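Local coordinates for protein heavy metal cation tricomponent efflux pump ZneA(CzcA-like) (Cupriavidus metallidurans, PDB 4K0J) that probably works as a zinc/proton antiporter of the RND family, exporting heavy metal cations as the inner-membrane pump of a three-component efflux system, at residues C[721-725]-C[774-778]; C[768-772]-C[782-786]; C[893-897]-C[999-1004]; C[912-917]-C[988-993]. One frame throughout, in Å; residues are numbered along the deposited sequence.

Contact 1: residues C[721-725]-C[774-778]; sequences RLGIN and LTAAN
Ile724 reaches Leu774, on strand 773-775, with the tip of its longer branch. Its CD1 lies 3.7 Å from CD1 of Leu774, and the two side chains meet at a slant. The same Ile724 CD1 sits 3.4 Å from the backbone O of Thr775. One bond back, Ile724 CG1 packs on the methyl of Ala776, with CB at 3.9 Å. The first torsion explains this reach: CG1 stands anti to the carbonyl carbon (chi1 -81°). The Ala776 methyl also faces the loop backbone, with its CB 3.4 Å from Leu722 O. A single weak hydrogen bond joins the two main chains. Ala777 N donates to Gly723 O at 3.2 Å, well bent at 121°. Gly723 has positive phi and carries the loop past Ala777.

The next shell fixes both sides. Leu722 and Ala776 rest on Val782 of the partner strand 781-783, and Leu774 pairs with Val782 through its backbone. Asn725 stands just before helix 726-737, and its N is hydrogen-bonded to OD1 of Asp728. The contact lies on the surface of the region that probably corresponds to the docking domain, as in other RND pumps. Its centre is about 59 Å from the centre of the chain. With one weak polar link and a few methyl contacts, the loop is probably held mainly by apolar packing on the small hairpin.

Contact 2: residues C[768-772]-C[782-786]; sequences AIGNL and VALAQ
Leu784 points its CB toward the end of helix 766-771 and packs there through CB and CD2. CB lies 3.4 Å from Leu772 O and 3.7 Å from Gly770 O, so it sits against two carbonyl oxygens. CG extends away from the backbone N (chi1 179°) and carries the branch inward. From there CD2 reaches 3.5 Å from Ile769 O and 3.7 Å from Ile769 CG2. The side chains of Ile769 and Leu784 run side by side in the same direction. Val729 and Leu732 of helix 726-737 also touch Leu784. Ile769 goes on to pack on Leu218 of a neighbouring subunit, so the region borders the trimer interface.

Two backbone bonds hold the 3-10 turn after strand 781-783 to the end of the helix and to the residue that follows it. Ala785 N donates to Gly770 O, in the last helical turn, at 2.9 Å, in the carbonyl plane and on a lone pair. Leu784 N donates to Leu772 O, just past the helix, at 3.1 Å, somewhat straighter at the hydrogen (148°) but tilted from that carbonyl's plane. The chemistry is that of a helix C-terminus whose Gly770 carbonyl is bonded from outside, with Leu784 packed beside it on Ile769.

Contact 3: residues C[893-897]-C[999-1004]; sequences LATLG and TATALT
Leu893 and Thr999 bring two backbone carbonyls together. Peptide groups are the flat groups here, since neither segment has a ring, amide or carboxylate in its side chains. Leu893 O and Thr999 O are both acceptors and do not bond to each other. Ala1000 offers its CA-H to the Leu893 oxygen, with CA and O 3.5 Å apart. The setting is helix packing in the RND transmembrane domain. Helix 891-905 lies against the chain's last predicted transmembrane stretch, at the break between helix 986-997 and the weakly bonded helix near 1001-1004.

Small residues let the backbones come close. The CA atoms of Ala894 and Ala1000 are 4.5 Å apart, and their methyls touch, CB to CB, at 3.9 Å. Beside the alanine pair, the side chains of Leu893 and Leu1003 cross at a slant. Leu893 CD2 lies 3.7 Å from both CB and CD1 of Leu1003, while the CD1 branch of Leu893 faces Leu1003 O. Leu1003 places CG anti to its carbonyl carbon (chi1 -56°), which turns CD1 toward Leu893. Leu896 lies across the hydroxyl side of Thr999. Ala894 also touches Leu920 and Ala924 of helix 911-939, and Thr1001 faces helix 958-970, so both segments are built into the bundle. At the far end of the contact, Thr999 OG1 comes within 2.9 Å of Gly897 N.

Contact 4: residues C[912-917]-C[988-993]; sequences SSAVGF and PLATVV
Gly916 and Leu989 bring the two helices close, with their CA atoms 3.7 Å apart. The short axes of 912-917 and 988-993 approach to 7.3 Å and cross at -40°, running in broadly the same direction. Ser912 and Gly916, one turn apart, make a low face that Leu989 packs on. Leu989 CG lies against Ser912 O. Its CD2 is near Gly916 N and 3.6 Å from CG1 of Val915, with those two side chains side by side, and its CD1 turns to the Ser912 side. Pro988 sets its ring against Ser912 and Ser913. The serine hydroxyls find their partners outside the contact, Ser912 OG on Val985 O and Ser913 OG on Asn910 O.

Val992 forms the other end. Its CG1, anti to the backbone N (chi1 165°), sits 3.4 Å from the centroid of the Phe917 ring and 8° off the normal. This is a CH-pi contact over one face. CG2 of Val992 lies between Ser913 and the ring, 3.6 Å from Ser913 CB. Leu920, further along helix 911-939, also touches Val992. Ser912 and Gly916 make a small-xxx-small motif, and the -40° crossing is that of tightly packed right-handed helix pairs in membrane proteins, here within the RND transmembrane domain.

The four contacts form two pairs at opposite sides of the chain's centre. Contacts 1 and 2 have centres 13 Å apart and share the two-stranded hairpin 773-775 and 781-783. Their segments alternate along the chain, and they touch through Leu774 and Val782, which joins helix 766-771, the hairpin and the loop before helix 726-737. Both close before contacts 3 and 4 open. Contacts 3 and 4 have centres 15 Å apart in the membrane bundle. Contact 4 is nested within the loop closed by contact 3, and Thr895 touches Phe917 between them. Contacts 1 and 3 are 92 Å apart, centre to centre. The pairs therefore mark the probable docking end and the membrane end of the pump.

Contact 1: residues C[721-725]-C[774-778]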
loop_
_atom_site.group_PDB
_atom_site.type_symbol
_atom_site.label_atom_id
_atom_site.label_comp_id
_atom_site.label_asym_id
_atom_site.label_seq_id
_atom_site.Cartn_x
_atom_site.Cartn_y
_atom_site.Cartn_z
ATOM N N ARG C 721 -47.753 0.747 -36.155
ATOM C CA ARG C 721 -48.651 0.918 -37.289
ATOM C C ARG C 721 -48.170 2.033 -38.207
ATOM O O ARG C 721 -48.815 2.337 -39.211
ATOM C CB ARG C 721 -50.076 1.203 -36.813
ATOM C CG ARG C 721 -50.736 0.019 -36.134
ATOM C CD ARG C 721 -52.131 0.356 -35.653
ATOM N NE ARG C 721 -52.159 0.822 -34.269
ATOM C CZ ARG C 721 -52.185 2.100 -33.905
ATOM N NH1 ARG C 721 -52.215 2.422 -32.618
ATOM N NH2 ARG C 721 -52.184 3.056 -34.823
ATOM N N LEU C 722 -47.037 2.640 -37.859
ATOM C CA LEU C 722 -46.465 3.708 -38.672
ATOM C C LEU C 722 -45.021 3.410 -39.043
ATOM O O LEU C 722 -44.378 4.198 -39.739
ATOM C CB LEU C 722 -46.541 5.058 -37.951
ATOM C CG LEU C 722 -47.925 5.641 -37.656
ATOM C CD1 LEU C 722 -47.814 7.085 -37.194
ATOM C CD2 LEU C 722 -48.831 5.537 -38.873
ATOM N N GLY C 723 -44.514 2.274 -38.575
ATOM C CA GLY C 723 -43.140 1.889 -38.841
ATOM C C GLY C 723 -42.145 2.925 -38.349
ATOM O O GLY C 723 -41.536 3.640 -39.149
ATOM N N ILE C 724 -41.996 3.014 -37.029
ATOM C CA ILE C 724 -41.063 3.950 -36.403
ATOM C C ILE C 724 -40.442 3.321 -35.159
ATOM O O ILE C 724 -41.126 2.628 -34.401
ATOM C CB ILE C 724 -41.755 5.291 -36.034
ATOM C CG1 ILE C 724 -41.853 6.195 -37.264
ATOM C CG2 ILE C 724 -41.012 6.008 -34.899
ATOM C CD1 ILE C 724 -41.877 7.674 -36.947
ATOM N N ASN C 725 -39.144 3.544 -34.968
ATOM C CA ASN C 725 -38.441 3.066 -33.783
ATOM C C ASN C 725 -38.510 4.072 -32.648
ATOM O O ASN C 725 -38.485 5.280 -32.874
ATOM C CB ASN C 725 -36.972 2.805 -34.102
ATOM C CG ASN C 725 -36.785 1.764 -35.176
ATOM O OD1 ASN C 725 -37.421 0.713 -35.157
ATOM N ND2 ASN C 725 -35.904 2.052 -36.127
ATOM N N LEU C 774 -40.767 13.597 -37.785
ATOM C CA LEU C 774 -39.705 12.620 -37.975
ATOM C C LEU C 774 -40.181 11.576 -38.986
ATOM O O LEU C 774 -41.318 11.109 -38.917
ATOM C CB LEU C 774 -39.327 11.958 -36.646
ATOM C CG LEU C 774 -40.347 11.046 -35.959
ATOM C CD1 LEU C 774 -39.649 10.027 -35.073
ATOM C CD2 LEU C 774 -41.346 11.851 -35.145
ATOM N N THR C 775 -39.317 11.217 -39.932
ATOM C CA THR C 775 -39.715 10.328 -41.023
ATOM C C THR C 775 -39.983 8.888 -40.577
ATOM O O THR C 775 -39.697 8.515 -39.438
ATOM C CB THR C 775 -38.685 10.336 -42.163
ATOM O OG1 THR C 775 -37.376 10.133 -41.620
ATOM C CG2 THR C 775 -38.718 11.668 -42.892
ATOM N N ALA C 776 -40.533 8.087 -41.485
ATOM C CA ALA C 776 -40.946 6.724 -41.164
ATOM C C ALA C 776 -40.386 5.705 -42.151
ATOM O O ALA C 776 -39.397 5.966 -42.841
ATOM C CB ALA C 776 -42.462 6.633 -41.119
ATOM N N ALA C 777 -41.028 4.540 -42.211
ATOM C CA ALA C 777 -40.607 3.468 -43.110
ATOM C C ALA C 777 -41.175 3.652 -44.515
ATOM O O ALA C 777 -40.651 3.101 -45.484
ATOM C CB ALA C 777 -41.013 2.114 -42.547
ATOM N N ASN C 778 -42.249 4.428 -44.617
ATOM C CA ASN C 778 -42.894 4.695 -45.897
ATOM C C ASN C 778 -42.246 5.856 -46.647
ATOM O O ASN C 778 -42.707 6.245 -47.721
ATOM C CB ASN C 778 -44.388 4.960 -45.701
ATOM C CG ASN C 778 -44.664 5.899 -44.545
ATOM O OD1 ASN C 778 -44.511 7.114 -44.665
ATOM N ND2 ASN C 778 -45.074 5.337 -43.413
#

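Contact 2: residues C[768-772]-C[782-786]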
loop_
_atom_site.group_PDB
_atom_site.type_symbol
_atom_site.label_atom_id
_atom_site.label_comp_id
_atom_site.label_asym_id
_atom_site.label_seq_id
_atom_site.Cartn_x
_atom_site.Cartn_y
_atom_site.Cartn_z
ATOM N N ALA C 768 -45.262 22.550 -29.405
ATOM C CA ALA C 768 -44.205 22.673 -30.411
ATOM C C ALA C 768 -43.347 21.414 -30.554
ATOM O O ALA C 768 -42.989 21.015 -31.665
ATOM C CB ALA C 768 -43.323 23.874 -30.100
ATOM N N ILE C 769 -43.000 20.806 -29.426
ATOM C CA ILE C 769 -42.306 19.531 -29.432
ATOM C C ILE C 769 -43.159 18.528 -30.177
ATOM O O ILE C 769 -42.705 17.924 -31.139
ATOM C CB ILE C 769 -42.067 19.008 -28.001
ATOM C CG1 ILE C 769 -41.094 19.912 -27.249
ATOM C CG2 ILE C 769 -41.532 17.583 -28.019
ATOM C CD1 ILE C 769 -40.725 19.383 -25.887
ATOM N N GLY C 770 -44.407 18.367 -29.745
ATOM C CA GLY C 770 -45.287 17.380 -30.345
ATOM C C GLY C 770 -45.531 17.619 -31.823
ATOM O O GLY C 770 -45.943 16.711 -32.540
ATOM N N ASN C 771 -45.254 18.839 -32.276
ATOM C CA ASN C 771 -45.602 19.271 -33.628
ATOM C C ASN C 771 -44.485 19.084 -34.653
ATOM O O ASN C 771 -44.747 19.003 -35.856
ATOM C CB ASN C 771 -46.070 20.729 -33.612
ATOM C CG ASN C 771 -46.580 21.191 -34.956
ATOM O OD1 ASN C 771 -46.007 22.086 -35.580
ATOM N ND2 ASN C 771 -47.659 20.571 -35.422
ATOM N N LEU C 772 -43.241 19.021 -34.186
ATOM C CA LEU C 772 -42.135 18.752 -35.096
ATOM C C LEU C 772 -42.183 17.297 -35.530
ATOM O O LEU C 772 -42.759 16.456 -34.838
ATOM C CB LEU C 772 -40.775 19.145 -34.503
ATOM C CG LEU C 772 -40.355 18.742 -33.094
ATOM C CD1 LEU C 772 -40.048 17.261 -33.007
ATOM C CD2 LEU C 772 -39.156 19.558 -32.668
ATOM N N VAL C 782 -43.637 12.112 -40.309
ATOM C CA VAL C 782 -44.673 11.766 -39.337
ATOM C C VAL C 782 -44.528 12.627 -38.087
ATOM O O VAL C 782 -43.472 12.637 -37.458
ATOM C CB VAL C 782 -44.605 10.280 -38.919
ATOM C CG1 VAL C 782 -45.469 10.034 -37.699
ATOM C CG2 VAL C 782 -45.046 9.383 -40.058
ATOM N N ALA C 783 -45.585 13.353 -37.732
ATOM C CA ALA C 783 -45.548 14.235 -36.569
ATOM C C ALA C 783 -45.346 13.433 -35.295
ATOM O O ALA C 783 -45.796 12.296 -35.195
ATOM C CB ALA C 783 -46.817 15.055 -36.482
ATOM N N LEU C 784 -44.662 14.033 -34.328
ATOM C CA LEU C 784 -44.295 13.342 -33.099
ATOM C C LEU C 784 -45.502 12.997 -32.220
ATOM O O LEU C 784 -45.522 11.955 -31.565
ATOM C CB LEU C 784 -43.289 14.181 -32.306
ATOM C CG LEU C 784 -42.831 13.588 -30.973
ATOM C CD1 LEU C 784 -42.072 12.295 -31.219
ATOM C CD2 LEU C 784 -41.997 14.584 -30.182
ATOM N N ALA C 785 -46.511 13.865 -32.215
ATOM C CA ALA C 785 -47.689 13.661 -31.374
ATOM C C ALA C 785 -48.606 12.565 -31.920
ATOM O O ALA C 785 -49.711 12.344 -31.417
ATOM C CB ALA C 785 -48.451 14.963 -31.211
ATOM N N GLN C 786 -48.126 11.876 -32.947
ATOM C CA GLN C 786 -48.886 10.840 -33.624
ATOM C C GLN C 786 -48.540 9.471 -33.053
ATOM O O GLN C 786 -49.256 8.495 -33.279
ATOM C CB GLN C 786 -48.568 10.878 -35.119
ATOM C CG GLN C 786 -49.697 10.454 -36.031
ATOM C CD GLN C 786 -49.470 10.895 -37.466
ATOM O OE1 GLN C 786 -48.817 11.910 -37.726
ATOM N NE2 GLN C 786 -50.010 10.133 -38.408
#

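Contact 3: residues C[893-897]-C[999-1004]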
loop_
_atom_site.group_PDB
_atom_site.type_symbol
_atom_site.label_atom_id
_atom_site.label_comp_id
_atom_site.label_asym_id
_atom_site.label_seq_id
_atom_site.Cartn_x
_atom_site.Cartn_y
_atom_site.Cartn_z
ATOM N N LEU C 893 -13.442 19.527 44.848
ATOM C CA LEU C 893 -13.027 20.838 45.332
ATOM C C LEU C 893 -12.724 21.757 44.161
ATOM O O LEU C 893 -12.988 22.959 44.210
ATOM C CB LEU C 893 -11.786 20.716 46.217
ATOM C CG LEU C 893 -11.886 19.828 47.458
ATOM C CD1 LEU C 893 -10.608 19.914 48.273
ATOM C CD2 LEU C 893 -13.086 20.220 48.300
ATOM N N ALA C 894 -12.163 21.175 43.107
ATOM C CA ALA C 894 -11.845 21.909 41.895
ATOM C C ALA C 894 -13.062 21.967 40.986
ATOM O O ALA C 894 -13.237 22.917 40.223
ATOM C CB ALA C 894 -10.678 21.256 41.181
ATOM N N THR C 895 -13.904 20.942 41.082
ATOM C CA THR C 895 -15.102 20.845 40.259
ATOM C C THR C 895 -16.060 22.006 40.532
ATOM O O THR C 895 -16.750 22.474 39.624
ATOM C CB THR C 895 -15.822 19.497 40.482
ATOM O OG1 THR C 895 -14.904 18.421 40.253
ATOM C CG2 THR C 895 -17.005 19.349 39.543
ATOM N N LEU C 896 -16.088 22.468 41.781
ATOM C CA LEU C 896 -16.927 23.598 42.178
ATOM C C LEU C 896 -16.682 24.815 41.294
ATOM O O LEU C 896 -17.589 25.283 40.605
ATOM C CB LEU C 896 -16.687 23.965 43.647
ATOM C CG LEU C 896 -17.237 25.306 44.156
ATOM C CD1 LEU C 896 -18.760 25.338 44.157
ATOM C CD2 LEU C 896 -16.691 25.628 45.544
ATOM N N GLY C 897 -15.450 25.315 41.308
ATOM C CA GLY C 897 -15.096 26.477 40.517
ATOM C C GLY C 897 -15.235 26.241 39.026
ATOM O O GLY C 897 -15.632 27.134 38.280
ATOM N N THR C 999 -11.146 28.300 43.558
ATOM C CA THR C 999 -12.100 27.833 44.561
ATOM C C THR C 999 -11.732 26.429 45.017
ATOM O O THR C 999 -12.515 25.757 45.687
ATOM C CB THR C 999 -13.543 27.794 44.023
ATOM O OG1 THR C 999 -13.760 26.561 43.327
ATOM C CG2 THR C 999 -13.817 28.969 43.092
ATOM N N ALA C 1000 -10.541 25.984 44.636
ATOM C CA ALA C 1000 -10.064 24.661 45.010
ATOM C C ALA C 1000 -8.978 24.779 46.064
ATOM O O ALA C 1000 -8.864 23.933 46.949
ATOM C CB ALA C 1000 -9.536 23.926 43.793
ATOM N N THR C 1001 -8.180 25.835 45.958
ATOM C CA THR C 1001 -7.102 26.082 46.903
ATOM C C THR C 1001 -7.680 26.453 48.266
ATOM O O THR C 1001 -7.143 26.071 49.307
ATOM C CB THR C 1001 -6.183 27.214 46.407
ATOM O OG1 THR C 1001 -5.842 26.985 45.037
ATOM C CG2 THR C 1001 -4.913 27.273 47.231
ATOM N N ALA C 1002 -8.791 27.185 48.251
ATOM C CA ALA C 1002 -9.451 27.624 49.477
ATOM C C ALA C 1002 -10.045 26.450 50.248
ATOM O O ALA C 1002 -10.413 26.582 51.415
ATOM C CB ALA C 1002 -10.528 28.650 49.159
ATOM N N LEU C 1003 -10.143 25.304 49.586
ATOM C CA LEU C 1003 -10.644 24.099 50.224
ATOM C C LEU C 1003 -9.517 23.081 50.377
ATOM O O LEU C 1003 -9.685 22.040 51.009
ATOM C CB LEU C 1003 -11.814 23.518 49.426
ATOM C CG LEU C 1003 -12.978 24.488 49.193
ATOM C CD1 LEU C 1003 -14.101 23.824 48.409
ATOM C CD2 LEU C 1003 -13.499 25.049 50.511
ATOM N N THR C 1004 -8.362 23.401 49.798
ATOM C CA THR C 1004 -7.176 22.564 49.925
ATOM C C THR C 1004 -6.415 22.960 51.180
ATOM O O THR C 1004 -5.689 22.157 51.762
ATOM C CB THR C 1004 -6.233 22.732 48.720
ATOM O OG1 THR C 1004 -6.989 22.699 47.504
ATOM C CG2 THR C 1004 -5.190 21.625 48.693
#

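Contact 4: residues C[912-917]-C[988-993]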
loop_
_atom_site.group_PDB
_atom_site.type_symbol
_atom_site.label_atom_id
_atom_site.label_comp_id
_atom_site.label_asym_id
_atom_site.label_seq_id
_atom_site.Cartn_x
_atom_site.Cartn_y
_atom_site.Cartn_z
ATOM N N SER C 912 -14.238 20.250 25.065
ATOM C CA SER C 912 -13.141 21.164 25.350
ATOM C C SER C 912 -13.026 21.435 26.845
ATOM O O SER C 912 -11.962 21.264 27.438
ATOM C CB SER C 912 -13.358 22.475 24.597
ATOM O OG SER C 912 -12.259 23.348 24.760
ATOM N N SER C 913 -14.133 21.853 27.450
ATOM C CA SER C 913 -14.177 22.104 28.886
ATOM C C SER C 913 -13.985 20.820 29.687
ATOM O O SER C 913 -13.477 20.853 30.808
ATOM C CB SER C 913 -15.494 22.770 29.272
ATOM O OG SER C 913 -16.592 21.964 28.887
ATOM N N ALA C 914 -14.399 19.693 29.115
ATOM C CA ALA C 914 -14.163 18.395 29.733
ATOM C C ALA C 914 -12.664 18.157 29.879
ATOM O O ALA C 914 -12.167 17.881 30.982
ATOM C CB ALA C 914 -14.793 17.294 28.910
ATOM N N VAL C 915 -11.950 18.277 28.761
ATOM C CA VAL C 915 -10.493 18.197 28.771
ATOM C C VAL C 915 -9.930 19.223 29.757
ATOM O O VAL C 915 -8.931 18.970 30.434
ATOM C CB VAL C 915 -9.904 18.425 27.364
ATOM C CG1 VAL C 915 -8.384 18.406 27.403
ATOM C CG2 VAL C 915 -10.425 17.369 26.396
ATOM N N GLY C 916 -10.596 20.372 29.845
ATOM C CA GLY C 916 -10.256 21.379 30.834
ATOM C C GLY C 916 -10.270 20.832 32.252
ATOM O O GLY C 916 -9.356 21.093 33.029
ATOM N N PHE C 917 -11.308 20.072 32.591
ATOM C CA PHE C 917 -11.397 19.447 33.909
ATOM C C PHE C 917 -10.302 18.405 34.088
ATOM O O PHE C 917 -9.731 18.267 35.176
ATOM C CB PHE C 917 -12.772 18.806 34.120
ATOM C CG PHE C 917 -13.845 19.784 34.511
ATOM C CD1 PHE C 917 -14.769 20.229 33.581
ATOM C CD2 PHE C 917 -13.925 20.260 35.809
ATOM C CE1 PHE C 917 -15.755 21.129 33.939
ATOM C CE2 PHE C 917 -14.907 21.160 36.171
ATOM C CZ PHE C 917 -15.823 21.595 35.234
ATOM N N PRO C 988 -12.985 27.292 26.965
ATOM C CA PRO C 988 -13.547 26.299 27.886
ATOM C C PRO C 988 -12.550 25.788 28.923
ATOM O O PRO C 988 -12.852 25.847 30.118
ATOM C CB PRO C 988 -13.962 25.164 26.950
ATOM C CG PRO C 988 -14.322 25.852 25.702
ATOM C CD PRO C 988 -13.347 26.989 25.568
ATOM N N LEU C 989 -11.394 25.298 28.482
ATOM C CA LEU C 989 -10.375 24.806 29.410
ATOM C C LEU C 989 -9.905 25.931 30.326
ATOM O O LEU C 989 -9.713 25.731 31.526
ATOM C CB LEU C 989 -9.176 24.209 28.667
ATOM C CG LEU C 989 -9.443 23.178 27.569
ATOM C CD1 LEU C 989 -9.411 23.846 26.214
ATOM C CD2 LEU C 989 -8.441 22.040 27.617
ATOM N N ALA C 990 -9.734 27.115 29.742
ATOM C CA ALA C 990 -9.322 28.299 30.482
ATOM C C ALA C 990 -10.286 28.589 31.626
ATOM O O ALA C 990 -9.880 28.768 32.769
ATOM C CB ALA C 990 -9.241 29.494 29.549
ATOM N N THR C 991 -11.571 28.619 31.303
ATOM C CA THR C 991 -12.611 28.897 32.280
ATOM C C THR C 991 -12.645 27.829 33.368
ATOM O O THR C 991 -12.623 28.146 34.558
ATOM C CB THR C 991 -13.985 28.970 31.602
ATOM O OG1 THR C 991 -13.910 29.845 30.469
ATOM C CG2 THR C 991 -15.032 29.484 32.568
ATOM N N VAL C 992 -12.695 26.567 32.950
ATOM C CA VAL C 992 -12.739 25.442 33.881
ATOM C C VAL C 992 -11.575 25.453 34.870
ATOM O O VAL C 992 -11.772 25.282 36.075
ATOM C CB VAL C 992 -12.750 24.097 33.131
ATOM C CG1 VAL C 992 -12.429 22.952 34.079
ATOM C CG2 VAL C 992 -14.093 23.883 32.451
ATOM N N VAL C 993 -10.365 25.665 34.365
ATOM C CA VAL C 993 -9.184 25.662 35.224
ATOM C C VAL C 993 -9.091 26.908 36.104
ATOM O O VAL C 993 -8.976 26.798 37.325
ATOM C CB VAL C 993 -7.883 25.507 34.415
ATOM C CG1 VAL C 993 -6.682 25.744 35.307
ATOM C CG2 VAL C 993 -7.813 24.130 33.772
#